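Alcohol dehydrogenase (Aeropyrum pernix, PDB 1H2B) probably catalyses the NAD+-dependent oxidation of alcohols to aldehydes or ketones, as a zinc-containing alcohol dehydrogenase from a hyperthermophilic archaeon. Local coordinates at residues A106-G110 with T143-S147; G118-H122 with L308-Y312; P242-M247 with Y270-L275. All blocks are in the same frame, centred on the assembly; numbering follows the deposited sequence.

Contact 1: residues A106-G110 with T143-S147. With ZN (zinc ion), chain K.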
loop_
_atom_site.group_PDB
_atom_site.type_symbol
_atom_site.label_atom_id
_atom_site.label_comp_id
_atom_site.label_asym_id
_atom_site.label_seq_id
_atom_site.Cartn_x
_atom_site.Cartn_y
_atom_site.Cartn_z
ATOM N N ALA B 106 25.313 -0.597 -8.238
ATOM C CA ALA B 106 25.755 -0.811 -6.854
ATOM C C ALA B 106 26.424 -2.171 -6.720
ATOM O O ALA B 106 25.978 -3.150 -7.318
ATOM C CB ALA B 106 24.546 -0.792 -5.922
ATOM N N VAL B 107 27.522 -2.217 -5.989
ATOM C CA VAL B 107 28.165 -3.458 -5.636
ATOM C C VAL B 107 27.876 -3.662 -4.146
ATOM O O VAL B 107 28.324 -2.875 -3.303
ATOM C CB VAL B 107 29.699 -3.364 -5.921
ATOM C CG1 VAL B 107 30.418 -4.563 -5.243
ATOM C CG2 VAL B 107 29.954 -3.360 -7.407
ATOM N N THR B 108 27.102 -4.697 -3.815
ATOM C CA THR B 108 26.593 -4.893 -2.448
ATOM C C THR B 108 26.932 -6.281 -1.887
ATOM O O THR B 108 27.161 -7.196 -2.648
ATOM C CB THR B 108 25.044 -4.713 -2.410
ATOM O OG1 THR B 108 24.451 -5.663 -3.291
ATOM C CG2 THR B 108 24.629 -3.362 -3.006
ATOM N N ASP B 109 26.914 -6.413 -0.554
ATOM C CA ASP B 109 27.243 -7.683 0.150
ATOM C C ASP B 109 26.144 -8.770 0.158
ATOM O O ASP B 109 26.442 -9.980 0.183
ATOM C CB ASP B 109 27.753 -7.419 1.590
ATOM C CG ASP B 109 26.753 -6.629 2.469
ATOM O OD1 ASP B 109 25.518 -6.805 2.330
ATOM O OD2 ASP B 109 27.119 -5.817 3.360
ATOM N N GLY B 110 24.882 -8.354 0.134
ATOM C CA GLY B 110 23.780 -9.295 0.255
ATOM C C GLY B 110 23.547 -9.806 1.678
ATOM O O GLY B 110 22.690 -10.669 1.901
ATOM N N THR B 143 33.432 -5.945 -10.901
ATOM C CA THR B 143 32.159 -5.752 -10.229
ATOM C C THR B 143 31.830 -7.010 -9.448
ATOM O O THR B 143 32.669 -7.912 -9.411
ATOM C CB THR B 143 31.072 -5.351 -11.268
ATOM O OG1 THR B 143 29.880 -5.033 -10.552
ATOM C CG2 THR B 143 30.706 -6.502 -12.202
ATOM N N SER B 144 30.612 -7.085 -8.889
ATOM C CA SER B 144 30.143 -8.270 -8.143
ATOM C C SER B 144 29.150 -9.035 -9.005
ATOM O O SER B 144 28.372 -8.470 -9.764
ATOM C CB SER B 144 29.440 -7.865 -6.865
ATOM O OG SER B 144 28.741 -8.994 -6.297
ATOM N N HIS B 145 29.157 -10.374 -8.891
ATOM C CA HIS B 145 28.172 -11.166 -9.610
ATOM C C HIS B 145 26.751 -10.754 -9.191
ATOM O O HIS B 145 25.832 -10.904 -10.005
ATOM C CB HIS B 145 28.370 -12.696 -9.353
ATOM C CG HIS B 145 27.946 -13.131 -7.993
ATOM N ND1 HIS B 145 28.787 -13.104 -6.905
ATOM C CD2 HIS B 145 26.747 -13.579 -7.529
ATOM C CE1 HIS B 145 28.131 -13.504 -5.827
ATOM N NE2 HIS B 145 26.900 -13.811 -6.182
ATOM N N ARG B 146 26.613 -10.205 -7.980
ATOM C CA ARG B 146 25.298 -9.749 -7.494
ATOM C C ARG B 146 24.784 -8.555 -8.321
ATOM O O ARG B 146 23.587 -8.258 -8.272
ATOM C CB ARG B 146 25.310 -9.366 -6.021
ATOM C CG ARG B 146 25.441 -10.594 -5.133
ATOM C CD ARG B 146 25.343 -10.237 -3.660
ATOM N NE ARG B 146 23.948 -10.385 -3.250
ATOM C CZ ARG B 146 23.121 -9.383 -2.993
ATOM N NH1 ARG B 146 23.534 -8.131 -3.068
ATOM N NH2 ARG B 146 21.875 -9.639 -2.643
ATOM N N SER B 147 25.658 -7.897 -9.070
ATOM C CA SER B 147 25.263 -6.716 -9.850
ATOM C C SER B 147 24.933 -7.093 -11.278
ATOM O O SER B 147 24.524 -6.263 -12.072
ATOM C CB SER B 147 26.434 -5.689 -9.875
ATOM O OG SER B 147 26.866 -5.388 -8.567
HETATM ZN ZN ZN K . 24.009 -5.017 2.060
HETATM O O HOH W 1 25.999 -6.248 -6.024
#
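Arg146 lays its guanidinium group flat against the backbone of Gly110. CA of Gly110 sits over the centre of one face, 3.3 Å from Arg146 CZ. The peptide carbon of Asp109 covers the same face. The arginine chain bends near its middle (chi3 93°), and this turns the flat end against the loop. The side chains of Thr108 and Arg146 cross at about a right angle. Thr108 OG1 lies at the guanidinium edge, in its plane, 2.6 Å from Arg146 NH1, but the angle is poor for a hydrogen bond.

Ser147 makes the direct polar link. Its OG donates to Ala106 O at 2.7 Å, tilted 22° from the carbonyl plane. The same hydroxyl accepts from a water that also takes the N-H of Thr108. Val107 packs beside this link: CG1 meets Ser144 CB at 3.8 Å, and CG2 meets Thr143 OG1 at 3.6 Å. Ser144 OG accepts from Arg146 N at 3.0 Å, an ST turn that shapes the loop carrying the arginine. Asp109 points away from this loop; its OD1 binds a zinc ion with Cys112 and Cys115 and also accepts from the backbone N of Thr111.

In the GroES-like domain, the contact joins the loop between strand 100-103 and helix 113-116 to the turn between strands 140-143 and 148-150. Strand 44-52 packs against Thr143 and His145.

Contact 2: residues G118-H122 with L308-Y312. With NAJ (nicotinamide-adenine-dinucleotide (acidic form)), chain I; OCA (octanoic acid (caprylic acid)), chain H.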
loop_
_atom_site.group_PDB
_atom_site.type_symbol
_atom_site.label_atom_id
_atom_site.label_comp_id
_atom_site.label_asym_id
_atom_site.label_seq_id
_atom_site.Cartn_x
_atom_site.Cartn_y
_atom_site.Cartn_z
ATOM N N GLY B 118 16.049 -6.392 -0.005
ATOM C CA GLY B 118 16.032 -6.185 -1.439
ATOM C C GLY B 118 16.319 -4.765 -1.888
ATOM O O GLY B 118 16.132 -4.450 -3.054
ATOM N N GLU B 119 16.755 -3.914 -0.978
ATOM C CA GLU B 119 17.007 -2.497 -1.356
ATOM C C GLU B 119 18.498 -2.245 -1.557
ATOM O O GLU B 119 19.193 -1.801 -0.629
ATOM C CB GLU B 119 16.411 -1.522 -0.328
ATOM C CG GLU B 119 14.879 -1.538 -0.316
ATOM C CD GLU B 119 14.230 -0.853 -1.512
ATOM O OE1 GLU B 119 14.833 -0.775 -2.590
ATOM O OE2 GLU B 119 13.071 -0.420 -1.370
ATOM N N ASP B 120 18.993 -2.560 -2.760
ATOM C CA ASP B 120 20.425 -2.516 -3.040
ATOM C C ASP B 120 21.032 -1.172 -2.716
ATOM O O ASP B 120 22.158 -1.124 -2.237
ATOM C CB ASP B 120 20.716 -2.798 -4.507
ATOM C CG ASP B 120 20.220 -4.153 -4.959
ATOM O OD1 ASP B 120 18.965 -4.390 -4.996
ATOM O OD2 ASP B 120 21.053 -5.031 -5.330
ATOM N N MET B 121 20.291 -0.079 -2.966
ATOM C CA MET B 121 20.864 1.246 -2.734
ATOM C C MET B 121 21.024 1.601 -1.280
ATOM O O MET B 121 21.635 2.628 -0.950
ATOM C CB MET B 121 20.099 2.350 -3.491
ATOM C CG MET B 121 20.025 2.173 -5.032
ATOM S SD MET B 121 21.664 1.971 -5.762
ATOM C CE MET B 121 22.442 3.427 -5.227
ATOM N N HIS B 122 20.529 0.735 -0.388
ATOM C CA HIS B 122 20.590 1.054 1.034
ATOM C C HIS B 122 21.434 0.048 1.791
ATOM O O HIS B 122 21.418 -0.015 3.035
ATOM C CB HIS B 122 19.182 1.228 1.579
ATOM C CG HIS B 122 18.511 2.410 0.962
ATOM N ND1 HIS B 122 18.902 3.705 1.214
ATOM C CD2 HIS B 122 17.539 2.483 0.025
ATOM C CE1 HIS B 122 18.188 4.536 0.465
ATOM N NE2 HIS B 122 17.351 3.813 -0.261
ATOM N N LEU B 308 16.169 7.233 -5.623
ATOM C CA LEU B 308 17.606 6.960 -5.736
ATOM C C LEU B 308 17.784 5.678 -6.575
ATOM O O LEU B 308 17.478 4.586 -6.100
ATOM C CB LEU B 308 18.207 6.729 -4.330
ATOM C CG LEU B 308 19.699 6.320 -4.324
ATOM C CD1 LEU B 308 20.577 7.411 -4.918
ATOM C CD2 LEU B 308 20.110 6.050 -2.848
ATOM N N VAL B 309 18.288 5.861 -7.799
ATOM C CA VAL B 309 18.621 4.740 -8.695
ATOM C C VAL B 309 17.515 3.702 -8.599
ATOM O O VAL B 309 16.377 4.028 -8.851
ATOM C CB VAL B 309 20.065 4.232 -8.418
ATOM C CG1 VAL B 309 20.562 3.335 -9.588
ATOM C CG2 VAL B 309 21.078 5.382 -8.287
ATOM N N GLY B 310 17.835 2.437 -8.301
ATOM C CA GLY B 310 16.769 1.480 -8.010
ATOM C C GLY B 310 17.392 0.188 -7.577
ATOM O O GLY B 310 18.611 0.073 -7.400
ATOM N N ASN B 311 16.534 -0.795 -7.329
ATOM C CA ASN B 311 17.059 -2.047 -6.800
ATOM C C ASN B 311 17.222 -3.091 -7.925
ATOM O O ASN B 311 16.926 -2.818 -9.090
ATOM C CB ASN B 311 16.229 -2.512 -5.602
ATOM C CG ASN B 311 14.808 -2.869 -5.958
ATOM O OD1 ASN B 311 14.534 -3.376 -7.041
ATOM N ND2 ASN B 311 13.869 -2.589 -5.034
ATOM N N TYR B 312 17.741 -4.262 -7.555
ATOM C CA TYR B 312 18.066 -5.256 -8.580
ATOM C C TYR B 312 16.833 -5.772 -9.278
ATOM O O TYR B 312 16.831 -5.956 -10.492
ATOM C CB TYR B 312 18.808 -6.390 -7.921
ATOM C CG TYR B 312 19.308 -7.451 -8.870
ATOM C CD1 TYR B 312 20.553 -7.328 -9.505
ATOM C CD2 TYR B 312 18.544 -8.566 -9.103
ATOM C CE1 TYR B 312 21.052 -8.312 -10.342
ATOM C CE2 TYR B 312 19.016 -9.594 -9.971
ATOM C CZ TYR B 312 20.260 -9.454 -10.579
ATOM O OH TYR B 312 20.733 -10.454 -11.424
HETATM P PA NAJ I . 20.532 15.523 -18.793
HETATM O O1A NAJ I . 21.559 16.619 -18.858
HETATM O O2A NAJ I . 20.521 14.434 -19.878
HETATM O O5B NAJ I . 19.042 16.090 -18.874
HETATM C C5B NAJ I . 18.644 17.300 -18.214
HETATM C C4B NAJ I . 17.467 17.800 -19.035
HETATM O O4B NAJ I . 16.887 18.900 -18.306
HETATM C C3B NAJ I . 17.846 18.269 -20.439
HETATM O O3B NAJ I . 16.978 17.714 -21.441
HETATM C C2B NAJ I . 17.678 19.770 -20.249
HETATM O O2B NAJ I . 17.422 20.487 -21.467
HETATM C C1B NAJ I . 16.515 19.889 -19.256
HETATM N N9A NAJ I . 16.431 21.169 -18.552
HETATM C C8A NAJ I . 17.441 22.049 -18.141
HETATM N N7A NAJ I . 16.878 23.102 -17.486
HETATM C C5A NAJ I . 15.527 22.909 -17.483
HETATM C C6A NAJ I . 14.472 23.630 -16.981
HETATM N N6A NAJ I . 14.621 24.813 -16.369
HETATM N N1A NAJ I . 13.210 23.106 -17.092
HETATM C C2A NAJ I . 12.960 21.918 -17.755
HETATM N N3A NAJ I . 14.003 21.230 -18.268
HETATM C C4A NAJ I . 15.263 21.724 -18.136
HETATM O O3 NAJ I . 20.666 14.887 -17.343
HETATM P PN NAJ I . 20.430 13.362 -16.870
HETATM O O1N NAJ I . 21.657 12.590 -17.029
HETATM O O2N NAJ I . 19.167 12.861 -17.447
HETATM O O5D NAJ I . 20.306 13.604 -15.288
HETATM C C5D NAJ I . 19.169 14.320 -14.810
HETATM C C4D NAJ I . 19.384 14.680 -13.348
HETATM O O4D NAJ I . 19.248 13.475 -12.574
HETATM C C3D NAJ I . 20.786 15.198 -13.033
HETATM O O3D NAJ I . 20.694 16.066 -11.889
HETATM C C2D NAJ I . 21.542 13.922 -12.638
HETATM O O2D NAJ I . 22.690 14.120 -11.860
HETATM C C1D NAJ I . 20.420 13.246 -11.830
HETATM N N1N NAJ I . 20.535 11.817 -11.539
HETATM C C2N NAJ I . 19.885 11.380 -10.422
HETATM C C3N NAJ I . 19.888 10.031 -10.110
HETATM C C7N NAJ I . 19.226 9.570 -8.853
HETATM O O7N NAJ I . 19.359 8.259 -8.591
HETATM N N7N NAJ I . 18.480 10.329 -8.044
HETATM C C4N NAJ I . 20.534 9.057 -10.940
HETATM C C5N NAJ I . 21.034 9.562 -12.174
HETATM C C6N NAJ I . 21.061 10.917 -12.440
HETATM C C1 OCA H . 23.720 8.377 -10.307
HETATM C C2 OCA H . 23.720 9.048 -8.926
HETATM C C3 OCA H . 23.786 7.996 -7.805
HETATM C C4 OCA H . 24.172 8.540 -6.440
HETATM C C5 OCA H . 24.375 7.374 -5.473
HETATM C C6 OCA H . 24.541 7.864 -4.037
HETATM C C7 OCA H . 24.641 6.738 -3.014
HETATM C C8 OCA H . 24.807 7.335 -1.629
HETATM O O1 OCA H . 23.853 9.076 -11.350
HETATM O O2 OCA H . 23.554 7.144 -10.406
#
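Asp120 and Asn311 face each other where the two loops come closest. Asp120 OD1 accepts from the backbone N of Tyr312 at 2.8 Å, with an N-H...O angle of 153°; the donor comes from above the carboxylate plane. Its other oxygen, OD2, forms a salt bridge with Arg116 of the second subunit. Both oxygens of this buried carboxylate are therefore satisfied.

Asn311 ND2 donates to Glu119 OE1 at 3.2 Å. The bond is nearly straight, at 164°. It lies close to the amide plane but reaches the glutamate from above its carboxylate plane. The glutamate chain is bent (chi2 -74°), which brings its carboxylate back to the asparagine. The same OE1 makes a salt bridge with Arg175. Asn311 OD1 caps a backbone N at the start of helix 312-323, and Asn311 N is taken by Glu314. Both polar ends of the amide are used, which should fix its rotation.

Met121 supplies the apolar part. CB touches Leu308 CD2 at 3.8 Å, and SD meets Val309 CB, also at 3.8 Å. CG rests near Gly310 O, whose hydrogen-bond donor is His104 NE2. His122 is held by Glu301 and Arg277 of the third subunit.

Val309 N donates to the carboxamide oxygen O7N of the dinucleotide at 2.7 Å. Leu308 CD1 lies 3.8 Å from C5 of octanoic acid, and Val309 CG2 lies 3.7 Å from its O2. This is the nicotinamide end of the cleft, where the bound octanoic acid probably marks the substrate pocket. Here a loop that follows the last strand of the Rossmann-type sheet meets the loop just after the zinc site of Asp109, Cys112 and Cys115.

Contact 3: residues P242-M247 with Y270-L275. With NAJ (nicotinamide-adenine-dinucleotide (acidic form)), chain I.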
loop_
_atom_site.group_PDB
_atom_site.type_symbol
_atom_site.label_atom_id
_atom_site.label_comp_id
_atom_site.label_asym_id
_atom_site.label_seq_id
_atom_site.Cartn_x
_atom_site.Cartn_y
_atom_site.Cartn_z
ATOM N N PRO B 242 6.590 28.214 -16.837
ATOM C CA PRO B 242 6.103 26.826 -16.821
ATOM C C PRO B 242 4.908 26.628 -15.870
ATOM O O PRO B 242 3.989 25.861 -16.174
ATOM C CB PRO B 242 7.332 26.026 -16.374
ATOM C CG PRO B 242 8.219 27.043 -15.656
ATOM C CD PRO B 242 8.000 28.343 -16.433
ATOM N N VAL B 243 4.930 27.278 -14.706
ATOM C CA VAL B 243 3.826 27.089 -13.761
ATOM C C VAL B 243 2.516 27.585 -14.376
ATOM O O VAL B 243 1.495 26.900 -14.329
ATOM C CB VAL B 243 4.097 27.787 -12.391
ATOM C CG1 VAL B 243 2.871 27.687 -11.483
ATOM C CG2 VAL B 243 5.291 27.120 -11.700
ATOM N N LYS B 244 2.516 28.780 -14.957
ATOM C CA LYS B 244 1.280 29.274 -15.568
ATOM C C LYS B 244 0.769 28.359 -16.705
ATOM O O LYS B 244 -0.453 28.065 -16.765
ATOM C CB LYS B 244 1.528 30.692 -16.101
ATOM C CG LYS B 244 0.341 31.343 -16.775
ATOM C CD LYS B 244 0.559 32.868 -16.875
ATOM C CE LYS B 244 -0.122 33.469 -18.116
ATOM N NZ LYS B 244 -0.961 34.671 -17.797
ATOM N N GLN B 245 1.674 27.906 -17.572
ATOM C CA GLN B 245 1.296 26.985 -18.665
ATOM C C GLN B 245 0.699 25.687 -18.114
ATOM O O GLN B 245 -0.327 25.196 -18.596
ATOM C CB GLN B 245 2.496 26.692 -19.592
ATOM C CG GLN B 245 2.943 27.873 -20.428
ATOM C CD GLN B 245 3.995 27.444 -21.411
ATOM O OE1 GLN B 245 3.686 26.774 -22.354
ATOM N NE2 GLN B 245 5.238 27.743 -21.101
ATOM N N VAL B 246 1.337 25.102 -17.091
ATOM C CA VAL B 246 0.786 23.885 -16.467
ATOM C C VAL B 246 -0.552 24.133 -15.757
ATOM O O VAL B 246 -1.469 23.286 -15.864
ATOM C CB VAL B 246 1.837 23.181 -15.568
ATOM C CG1 VAL B 246 1.219 22.085 -14.649
ATOM C CG2 VAL B 246 2.974 22.618 -16.390
ATOM N N MET B 247 -0.688 25.277 -15.083
ATOM C CA MET B 247 -1.977 25.643 -14.489
ATOM C C MET B 247 -3.091 25.792 -15.534
ATOM O O MET B 247 -4.206 25.289 -15.331
ATOM C CB MET B 247 -1.839 26.840 -13.554
ATOM C CG MET B 247 -1.044 26.488 -12.280
ATOM S SD MET B 247 -1.881 25.202 -11.353
ATOM C CE MET B 247 -0.791 24.992 -9.890
ATOM N N TYR B 270 10.619 25.873 -9.264
ATOM C CA TYR B 270 9.257 25.911 -9.796
ATOM C C TYR B 270 8.446 24.614 -9.652
ATOM O O TYR B 270 7.190 24.665 -9.598
ATOM C CB TYR B 270 9.197 26.439 -11.264
ATOM C CG TYR B 270 9.649 25.520 -12.402
ATOM C CD1 TYR B 270 8.852 24.440 -12.827
ATOM C CD2 TYR B 270 10.814 25.818 -13.123
ATOM C CE1 TYR B 270 9.245 23.657 -13.878
ATOM C CE2 TYR B 270 11.233 25.034 -14.200
ATOM C CZ TYR B 270 10.428 23.963 -14.566
ATOM O OH TYR B 270 10.795 23.185 -15.639
ATOM N N THR B 271 9.142 23.475 -9.587
ATOM C CA THR B 271 8.366 22.229 -9.624
ATOM C C THR B 271 7.390 22.037 -8.449
ATOM O O THR B 271 6.314 21.541 -8.661
ATOM C CB THR B 271 9.226 20.984 -9.831
ATOM O OG1 THR B 271 10.310 20.962 -8.885
ATOM C CG2 THR B 271 9.879 21.035 -11.249
ATOM N N PRO B 272 7.689 22.459 -7.212
ATOM C CA PRO B 272 6.690 22.307 -6.139
ATOM C C PRO B 272 5.423 23.087 -6.448
ATOM O O PRO B 272 4.366 22.667 -6.003
ATOM C CB PRO B 272 7.393 22.880 -4.897
ATOM C CG PRO B 272 8.878 22.771 -5.234
ATOM C CD PRO B 272 8.965 23.028 -6.740
ATOM N N TYR B 273 5.520 24.192 -7.222
ATOM C CA TYR B 273 4.380 25.036 -7.502
ATOM C C TYR B 273 3.518 24.440 -8.615
ATOM O O TYR B 273 2.428 24.993 -8.885
ATOM C CB TYR B 273 4.861 26.449 -7.872
ATOM C CG TYR B 273 5.376 27.175 -6.656
ATOM C CD1 TYR B 273 6.713 27.134 -6.343
ATOM C CD2 TYR B 273 4.508 27.820 -5.801
ATOM C CE1 TYR B 273 7.218 27.797 -5.190
ATOM C CE2 TYR B 273 4.995 28.472 -4.620
ATOM C CZ TYR B 273 6.336 28.427 -4.353
ATOM O OH TYR B 273 6.797 29.053 -3.220
ATOM N N LEU B 274 3.979 23.337 -9.237
ATOM C CA LEU B 274 3.119 22.608 -10.205
ATOM C C LEU B 274 2.063 21.736 -9.524
ATOM O O LEU B 274 1.081 21.320 -10.149
ATOM C CB LEU B 274 3.953 21.710 -11.133
ATOM C CG LEU B 274 5.093 22.400 -11.899
ATOM C CD1 LEU B 274 5.924 21.361 -12.610
ATOM C CD2 LEU B 274 4.478 23.445 -12.835
ATOM N N LEU B 275 2.257 21.466 -8.236
ATOM C CA LEU B 275 1.453 20.442 -7.568
ATOM C C LEU B 275 0.048 20.897 -7.203
ATOM O O LEU B 275 -0.178 22.000 -6.665
ATOM C CB LEU B 275 2.137 20.012 -6.269
ATOM C CG LEU B 275 3.532 19.393 -6.442
ATOM C CD1 LEU B 275 4.090 19.088 -5.030
ATOM C CD2 LEU B 275 3.571 18.119 -7.328
HETATM P PA NAJ I . 20.532 15.523 -18.793
HETATM O O1A NAJ I . 21.559 16.619 -18.858
HETATM O O2A NAJ I . 20.521 14.434 -19.878
HETATM O O5B NAJ I . 19.042 16.090 -18.874
HETATM C C5B NAJ I . 18.644 17.300 -18.214
HETATM C C4B NAJ I . 17.467 17.800 -19.035
HETATM O O4B NAJ I . 16.887 18.900 -18.306
HETATM C C3B NAJ I . 17.846 18.269 -20.439
HETATM O O3B NAJ I . 16.978 17.714 -21.441
HETATM C C2B NAJ I . 17.678 19.770 -20.249
HETATM O O2B NAJ I . 17.422 20.487 -21.467
HETATM C C1B NAJ I . 16.515 19.889 -19.256
HETATM N N9A NAJ I . 16.431 21.169 -18.552
HETATM C C8A NAJ I . 17.441 22.049 -18.141
HETATM N N7A NAJ I . 16.878 23.102 -17.486
HETATM C C5A NAJ I . 15.527 22.909 -17.483
HETATM C C6A NAJ I . 14.472 23.630 -16.981
HETATM N N6A NAJ I . 14.621 24.813 -16.369
HETATM N N1A NAJ I . 13.210 23.106 -17.092
HETATM C C2A NAJ I . 12.960 21.918 -17.755
HETATM N N3A NAJ I . 14.003 21.230 -18.268
HETATM C C4A NAJ I . 15.263 21.724 -18.136
HETATM O O3 NAJ I . 20.666 14.887 -17.343
HETATM P PN NAJ I . 20.430 13.362 -16.870
HETATM O O1N NAJ I . 21.657 12.590 -17.029
HETATM O O2N NAJ I . 19.167 12.861 -17.447
HETATM O O5D NAJ I . 20.306 13.604 -15.288
HETATM C C5D NAJ I . 19.169 14.320 -14.810
HETATM C C4D NAJ I . 19.384 14.680 -13.348
HETATM O O4D NAJ I . 19.248 13.475 -12.574
HETATM C C3D NAJ I . 20.786 15.198 -13.033
HETATM O O3D NAJ I . 20.694 16.066 -11.889
HETATM C C2D NAJ I . 21.542 13.922 -12.638
HETATM O O2D NAJ I . 22.690 14.120 -11.860
HETATM C C1D NAJ I . 20.420 13.246 -11.830
HETATM N N1N NAJ I . 20.535 11.817 -11.539
HETATM C C2N NAJ I . 19.885 11.380 -10.422
HETATM C C3N NAJ I . 19.888 10.031 -10.110
HETATM C C7N NAJ I . 19.226 9.570 -8.853
HETATM O O7N NAJ I . 19.359 8.259 -8.591
HETATM N N7N NAJ I . 18.480 10.329 -8.044
HETATM C C4N NAJ I . 20.534 9.057 -10.940
HETATM C C5N NAJ I . 21.034 9.562 -12.174
HETATM C C6N NAJ I . 21.061 10.917 -12.440
#
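Val243, in the first turn of helix 242-249, approaches Leu274, in a helically wound loop, with the two CA atoms 5.8 Å apart. The side chains cover one another without polar bonds. Pro242 lies on the ring of Tyr270: CG stands 3.6 Å from the ring centroid, only 3° off the normal, a CH-pi contact over the middle of the face. Val243 CG2 touches the CB atoms of both Tyr270 and Tyr273, 3.9 Å from the latter. Leu274 uses its CD2 branch, while CD1 is anti to CA (chi2 172°); CD2 lies 3.8 Å from Val246 CB and also meets Val243. Met247 bends its chain and sets CE 3.4 Å from Tyr273 O.

Tyr270 has a second role. Its OH is hydrogen-bonded to N1A of the adenine at 2.8 Å, with N1A near the plane of the phenol ring. The proline on the face and the adenine at the edge together should limit the movement of the ring. Behind the contact, Leu274 packs on strands 189-193 and 255-260. The arrangement belongs to the adenine end of a Rossmann-type dinucleotide-binding domain.

Contacts 1 and 2 lie about 11 Å apart, centre to centre, and touch. Tyr312 CE1 is 3.3 Å from Arg146 O, and Thr108 CG2 packs on the backbone of Asp120. Their segments alternate along the chain. Contact 1 stays within the GroES-like domain, whereas contact 2 ties that domain to the loop after strand 303-306 of the parallel sheet. Contact 3 lies inside the loop that contact 2 closes, with centres about 30 Å apart, and its centre is about 40 Å from that of contact 1. Contacts 2 and 3 meet opposite ends of one dinucleotide, nicotinamide and adenine. The bound cofactor thus spans from the domain junction to the Tyr270 region of the Rossmann-type domain.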